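Long-range contacts in glycerol-3-phosphate dehydrogenase [NAD(+)] (Dunaliella salina, PDB 6IUY), which probably interconverts dihydroxyacetone phosphate and sn-glycerol 3-phosphate with NAD(H), and carries a phosphatase-type domain that enables direct conversion of dihydroxyacetone phosphate to glycerol: residues 416-422 against 443-447; 150-154 against 191-196. All blocks are in the same frame, centred on the assembly; numbering follows the deposited sequence.

Contact 1 (416-422 against 443-447)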
loop_
_atom_site.group_PDB
_atom_site.type_symbol
_atom_site.label_atom_id
_atom_site.label_comp_id
_atom_site.label_asym_id
_atom_site.label_seq_id
_atom_site.Cartn_x
_atom_site.Cartn_y
_atom_site.Cartn_z
ATOM N N ILE A 416 17.542 -10.769 11.141
ATOM C CA ILE A 416 17.042 -10.220 12.397
ATOM C C ILE A 416 17.780 -10.858 13.574
ATOM O O ILE A 416 18.062 -10.200 14.569
ATOM C CB ILE A 416 15.541 -10.441 12.501
ATOM C CG1 ILE A 416 14.854 -9.688 11.358
ATOM C CG2 ILE A 416 15.012 -10.022 13.855
ATOM C CD1 ILE A 416 13.409 -10.138 11.094
ATOM N N ALA A 417 18.132 -12.132 13.448
ATOM C CA ALA A 417 18.904 -12.808 14.496
ATOM C C ALA A 417 20.275 -12.155 14.661
ATOM O O ALA A 417 20.921 -12.283 15.700
ATOM C CB ALA A 417 19.060 -14.295 14.175
ATOM N N LYS A 418 20.717 -11.445 13.628
ATOM C CA LYS A 418 21.999 -10.762 13.679
ATOM C C LYS A 418 21.784 -9.293 14.009
ATOM O O LYS A 418 22.722 -8.498 14.008
ATOM C CB LYS A 418 22.746 -10.935 12.358
ATOM C CG LYS A 418 23.383 -12.322 12.237
ATOM C CD LYS A 418 23.367 -12.846 10.829
ATOM C CE LYS A 418 24.233 -11.988 9.934
ATOM N NZ LYS A 418 24.206 -12.433 8.511
ATOM N N GLU A 419 20.531 -8.948 14.289
ATOM C CA GLU A 419 20.164 -7.605 14.718
ATOM C C GLU A 419 20.310 -6.539 13.628
ATOM O O GLU A 419 20.534 -5.361 13.925
ATOM C CB GLU A 419 20.994 -7.213 15.951
ATOM C CG GLU A 419 20.831 -8.196 17.124
ATOM C CD GLU A 419 21.373 -7.668 18.451
ATOM O OE1 GLU A 419 22.036 -6.605 18.459
ATOM O OE2 GLU A 419 21.116 -8.316 19.494
ATOM N N GLU A 420 20.186 -6.947 12.367
ATOM C CA GLU A 420 20.025 -5.988 11.282
ATOM C C GLU A 420 18.661 -5.313 11.427
ATOM O O GLU A 420 17.669 -5.966 11.780
ATOM C CB GLU A 420 20.147 -6.672 9.928
ATOM C CG GLU A 420 21.406 -7.536 9.793
ATOM C CD GLU A 420 21.616 -8.083 8.377
ATOM O OE1 GLU A 420 20.799 -7.762 7.484
ATOM O OE2 GLU A 420 22.599 -8.832 8.155
ATOM N N LEU A 421 18.606 -4.012 11.153
ATOM C CA LEU A 421 17.394 -3.235 11.403
ATOM C C LEU A 421 16.241 -3.762 10.599
ATOM O O LEU A 421 16.362 -3.984 9.396
ATOM C CB LEU A 421 17.600 -1.751 11.081
ATOM C CG LEU A 421 18.550 -0.934 11.964
ATOM C CD1 LEU A 421 17.977 0.462 12.218
ATOM C CD2 LEU A 421 18.852 -1.622 13.274
ATOM N N SER A 422 15.110 -3.950 11.268
ATOM C CA SER A 422 13.951 -4.554 10.646
ATOM C C SER A 422 12.696 -4.013 11.306
ATOM O O SER A 422 12.777 -3.214 12.233
ATOM C CB SER A 422 14.018 -6.077 10.763
ATOM O OG SER A 422 13.083 -6.671 9.877
ATOM N N ARG A 443 12.412 -4.256 19.850
ATOM C CA ARG A 443 13.812 -4.068 20.216
ATOM C C ARG A 443 14.351 -2.825 19.498
ATOM O O ARG A 443 13.667 -2.254 18.658
ATOM C CB ARG A 443 14.631 -5.314 19.850
ATOM C CG ARG A 443 13.953 -6.644 20.200
ATOM C CD ARG A 443 13.897 -6.809 21.689
ATOM N NE ARG A 443 15.137 -6.322 22.280
ATOM C CZ ARG A 443 15.221 -5.685 23.447
ATOM N NH1 ARG A 443 14.119 -5.450 24.161
ATOM N NH2 ARG A 443 16.406 -5.277 23.889
ATOM N N PRO A 444 15.568 -2.387 19.823
ATOM C CA PRO A 444 16.069 -1.213 19.093
ATOM C C PRO A 444 16.310 -1.492 17.613
ATOM O O PRO A 444 16.381 -0.544 16.838
ATOM C CB PRO A 444 17.384 -0.891 19.801
ATOM C CG PRO A 444 17.236 -1.493 21.159
ATOM C CD PRO A 444 16.427 -2.740 20.959
ATOM N N TYR A 445 16.407 -2.764 17.224
ATOM C CA TYR A 445 16.622 -3.134 15.823
ATOM C C TYR A 445 15.369 -3.775 15.223
ATOM O O TYR A 445 15.363 -4.246 14.089
ATOM C CB TYR A 445 17.814 -4.101 15.709
ATOM C CG TYR A 445 17.666 -5.298 16.613
ATOM C CD1 TYR A 445 16.963 -6.423 16.199
ATOM C CD2 TYR A 445 18.197 -5.290 17.892
ATOM C CE1 TYR A 445 16.812 -7.526 17.037
ATOM C CE2 TYR A 445 18.045 -6.375 18.743
ATOM C CZ TYR A 445 17.350 -7.492 18.312
ATOM O OH TYR A 445 17.200 -8.576 19.161
ATOM N N PHE A 446 14.299 -3.801 15.994
ATOM C CA PHE A 446 13.073 -4.433 15.537
ATOM C C PHE A 446 11.893 -3.535 15.933
ATOM O O PHE A 446 11.361 -3.648 17.042
ATOM C CB PHE A 446 12.951 -5.860 16.127
ATOM C CG PHE A 446 11.903 -6.712 15.450
ATOM C CD1 PHE A 446 12.044 -7.073 14.117
ATOM C CD2 PHE A 446 10.780 -7.148 16.144
ATOM C CE1 PHE A 446 11.100 -7.855 13.470
ATOM C CE2 PHE A 446 9.811 -7.936 15.511
ATOM C CZ PHE A 446 9.975 -8.283 14.158
ATOM N N ALA A 447 11.530 -2.614 15.029
ATOM C CA ALA A 447 10.480 -1.622 15.278
ATOM C C ALA A 447 9.097 -2.193 15.061
ATOM O O ALA A 447 8.821 -2.869 14.053
ATOM C CB ALA A 447 10.672 -0.392 14.395
HETATM O O HOH W 1 17.825 -11.033 17.423
#
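Tyr445, which has by far the largest area buried by the contact, turns one face of its ring to the side chain of Glu419. Glu419 CG lies 3.8 Å from the centroid of the Tyr445 ring and 16° off the ring normal, a CH-pi contact. Beyond it the extended chain carries the carboxylate over the rim, its plane 15° from that of the ring, with CD 3.6 Å from Tyr445 CE2. Arg443 CB covers the opposite face, so the phenol is sandwiched. The tyrosine CG sits between its own backbone N and carbonyl carbon (chi1 54°), which stands the ring up beside the turn at Glu419, where a Schellman motif ends helix 413-416. A water donates to both Ile416 O and Tyr445 OH, and Gln277 of helix 266-282 also binds the hydroxyl. At the foot of the ring, Leu421 CD2 packs 3.6 Å from Tyr445 CB.

Ser422 and Phe446, next in buried area, pair neighbouring parallel strands of the dehydrogenase domain, 446-451 being one of the two outermost in its sheet within this chain. Ser422 N donates to Tyr445 O at 2.8 Å, moderately bent, and Ala447 N returns a straighter bond to Ser422 O at 3.1 Å. Both side chains lie on the same sheet face: Ser422 CB meets the edge of the Phe446 ring, and Ile416 CD1 lies 4.0 Å from Phe446 CE1. Ile416 also packs on the NAD-binding Trp267. With the Glu419 carboxylate salt-bridged to Arg273 and bonded to Gln277, its negative charge is probably well compensated despite lying against an aromatic face.

Contact 2 (150-154 against 191-196)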
loop_
_atom_site.group_PDB
_atom_site.type_symbol
_atom_site.label_atom_id
_atom_site.label_comp_id
_atom_site.label_asym_id
_atom_site.label_seq_id
_atom_site.Cartn_x
_atom_site.Cartn_y
_atom_site.Cartn_z
ATOM N N ALA A 150 0.320 16.808 33.895
ATOM C CA ALA A 150 -0.690 17.671 34.490
ATOM C C ALA A 150 -2.060 17.321 33.911
ATOM O O ALA A 150 -3.092 17.513 34.548
ATOM C CB ALA A 150 -0.348 19.140 34.246
ATOM N N LYS A 151 -2.052 16.782 32.697
ATOM C CA LYS A 151 -3.263 16.355 32.025
ATOM C C LYS A 151 -3.989 15.299 32.855
ATOM O O LYS A 151 -5.205 15.110 32.735
ATOM C CB LYS A 151 -2.904 15.808 30.636
ATOM C CG LYS A 151 -4.048 15.158 29.883
ATOM C CD LYS A 151 -3.552 14.402 28.634
ATOM C CE LYS A 151 -2.999 15.351 27.568
ATOM N NZ LYS A 151 -2.898 14.656 26.241
ATOM N N ASN A 152 -3.232 14.602 33.691
ATOM C CA ASN A 152 -3.779 13.499 34.473
ATOM C C ASN A 152 -4.029 13.869 35.943
ATOM O O ASN A 152 -4.425 13.022 36.754
ATOM C CB ASN A 152 -2.844 12.296 34.396
ATOM C CG ASN A 152 -2.865 11.622 33.031
ATOM O OD1 ASN A 152 -3.260 12.225 32.028
ATOM N ND2 ASN A 152 -2.464 10.356 32.994
ATOM N N VAL A 153 -3.795 15.133 36.281
ATOM C CA VAL A 153 -3.999 15.608 37.640
ATOM C C VAL A 153 -5.341 16.312 37.740
ATOM O O VAL A 153 -5.525 17.375 37.133
ATOM C CB VAL A 153 -2.882 16.571 38.081
ATOM C CG1 VAL A 153 -3.099 16.994 39.529
ATOM C CG2 VAL A 153 -1.522 15.917 37.919
ATOM N N PHE A 154 -6.282 15.708 38.470
ATOM C CA PHE A 154 -7.577 16.336 38.737
ATOM C C PHE A 154 -7.579 16.980 40.124
ATOM O O PHE A 154 -7.634 16.290 41.144
ATOM C CB PHE A 154 -8.702 15.314 38.597
ATOM C CG PHE A 154 -8.965 14.919 37.170
ATOM C CD1 PHE A 154 -8.227 13.915 36.566
ATOM C CD2 PHE A 154 -9.929 15.572 36.422
ATOM C CE1 PHE A 154 -8.456 13.562 35.253
ATOM C CE2 PHE A 154 -10.167 15.217 35.103
ATOM C CZ PHE A 154 -9.422 14.212 34.519
ATOM N N ARG A 191 -15.353 11.629 34.189
ATOM C CA ARG A 191 -14.823 12.395 33.071
ATOM C C ARG A 191 -13.712 11.616 32.383
ATOM O O ARG A 191 -13.612 11.605 31.153
ATOM C CB ARG A 191 -14.312 13.744 33.550
ATOM C CG ARG A 191 -15.399 14.621 34.128
ATOM C CD ARG A 191 -15.267 16.027 33.593
ATOM N NE ARG A 191 -14.282 16.797 34.333
ATOM C CZ ARG A 191 -13.406 17.618 33.768
ATOM N NH1 ARG A 191 -13.380 17.756 32.443
ATOM N NH2 ARG A 191 -12.545 18.291 34.528
ATOM N N ILE A 192 -12.883 10.964 33.199
ATOM C CA ILE A 192 -11.833 10.064 32.724
ATOM C C ILE A 192 -12.417 8.936 31.875
ATOM O O ILE A 192 -11.878 8.602 30.820
ATOM C CB ILE A 192 -11.030 9.472 33.913
ATOM C CG1 ILE A 192 -10.044 10.507 34.467
ATOM C CG2 ILE A 192 -10.288 8.223 33.502
ATOM C CD1 ILE A 192 -9.401 10.094 35.775
ATOM N N ARG A 193 -13.535 8.371 32.323
ATOM C CA ARG A 193 -14.153 7.245 31.641
ATOM C C ARG A 193 -14.702 7.654 30.278
ATOM O O ARG A 193 -14.736 6.845 29.350
ATOM C CB ARG A 193 -15.257 6.654 32.513
ATOM C CG ARG A 193 -15.718 5.277 32.096
ATOM C CD ARG A 193 -16.875 4.756 32.977
ATOM N NE ARG A 193 -16.411 4.347 34.298
ATOM C CZ ARG A 193 -15.726 3.226 34.518
ATOM N NH1 ARG A 193 -15.438 2.416 33.503
ATOM N NH2 ARG A 193 -15.325 2.912 35.746
ATOM N N ARG A 194 -15.121 8.912 30.154
ATOM C CA ARG A 194 -15.703 9.406 28.900
ATOM C C ARG A 194 -14.637 9.838 27.912
ATOM O O ARG A 194 -14.892 9.991 26.724
ATOM C CB ARG A 194 -16.617 10.603 29.141
ATOM C CG ARG A 194 -17.714 10.422 30.151
ATOM C CD ARG A 194 -18.311 11.796 30.460
ATOM N NE ARG A 194 -18.842 12.444 29.261
ATOM C CZ ARG A 194 -20.107 12.832 29.136
ATOM N NH1 ARG A 194 -20.949 12.658 30.145
ATOM N NH2 ARG A 194 -20.532 13.401 28.018
ATOM N N LYS A 195 -13.444 10.074 28.429
ATOM C CA LYS A 195 -12.358 10.624 27.641
ATOM C C LYS A 195 -11.477 9.528 27.068
ATOM O O LYS A 195 -10.882 9.698 26.007
ATOM C CB LYS A 195 -11.528 11.564 28.510
ATOM C CG LYS A 195 -10.377 12.250 27.826
ATOM C CD LYS A 195 -9.766 13.260 28.774
ATOM C CE LYS A 195 -8.682 14.036 28.127
ATOM N NZ LYS A 195 -8.098 14.933 29.113
ATOM N N TYR A 196 -11.385 8.410 27.786
ATOM C CA TYR A 196 -10.460 7.351 27.423
ATOM C C TYR A 196 -11.172 6.019 27.249
ATOM O O TYR A 196 -12.272 5.816 27.764
ATOM C CB TYR A 196 -9.362 7.196 28.470
ATOM C CG TYR A 196 -8.518 8.430 28.769
ATOM C CD1 TYR A 196 -7.381 8.716 28.021
ATOM C CD2 TYR A 196 -8.825 9.268 29.847
ATOM C CE1 TYR A 196 -6.594 9.816 28.306
ATOM C CE2 TYR A 196 -8.048 10.375 30.143
ATOM C CZ TYR A 196 -6.927 10.643 29.375
ATOM O OH TYR A 196 -6.138 11.742 29.662
HETATM O O HOH W 2 -6.931 13.719 31.343
HETATM O O HOH W 3 -3.398 11.046 29.737
#
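Tyr196 OH is gripped by two waters that join it to segment 150-154 of the haloacid dehalogenase-like domain, at the strand 153-154 edge of its parallel sheet. One water donates to the hydroxyl at 2.7 Å from Tyr196 OH; lying in the plane of the ring, at its edge, it also donates to Lys151 O and accepts from Lys195 NZ. The second accepts from Tyr196 OH and donates to Asn152 OD1 at 2.6 Å. The donor and acceptor roles of the phenol are therefore both used. Its direct neighbours are looser: Asn152 OD1 is 3.8 Å from Tyr196 OH, with amide and ring planes 76° apart, and Lys151 CD lies at a similar distance. The other end of the Asn152 amide, ND2, is bonded to Glu127 and to Val128 O, which fixes the orientation of the group. Lys195 reaches the first water with a fully extended chain, and its CG lies over one face of the Tyr196 ring.

The apolar half of the contact belongs to Phe154, whose side chain leaves the strand toward helix 184-195. Ile192 CG1 comes within 3.5 Å of Phe154 CE1, while Phe129 of strand 127-131 touches both residues. Near CE2, on the other flank of CZ, Arg191 bends at chi2 (-135°) and again at chi3 to bring its guanidinium back. The two planes stand 88° apart: Phe154 CE2 lies over a guanidinium face, and Arg191 NH2, 3.9 Å from Phe154 CE2, sits at the edge of the phenyl ring.

How the contacts relate
The contacts occupy different domains of one chain, with centres about 36 Å apart and nearest atoms about 23 Å apart; they share no helix or strand. Both are partly buried and involve a strand that ends its sheet within the chain, yet the joining differs. Contact 1 pairs neighbouring strands through direct backbone bonds and buries 400 Å², whereas contact 2 sets a helix end against a short 3-10 turn and the strand that follows it, buries 267 Å² and spans its polar part through water. Contact 1 also lies near the bound NAD and against the second subunit, which packs on Ile416 and Leu421. Contact 2 meets no other chain of the assembly, and its phenylalanine side chain is about 14 Å from the magnesium ion.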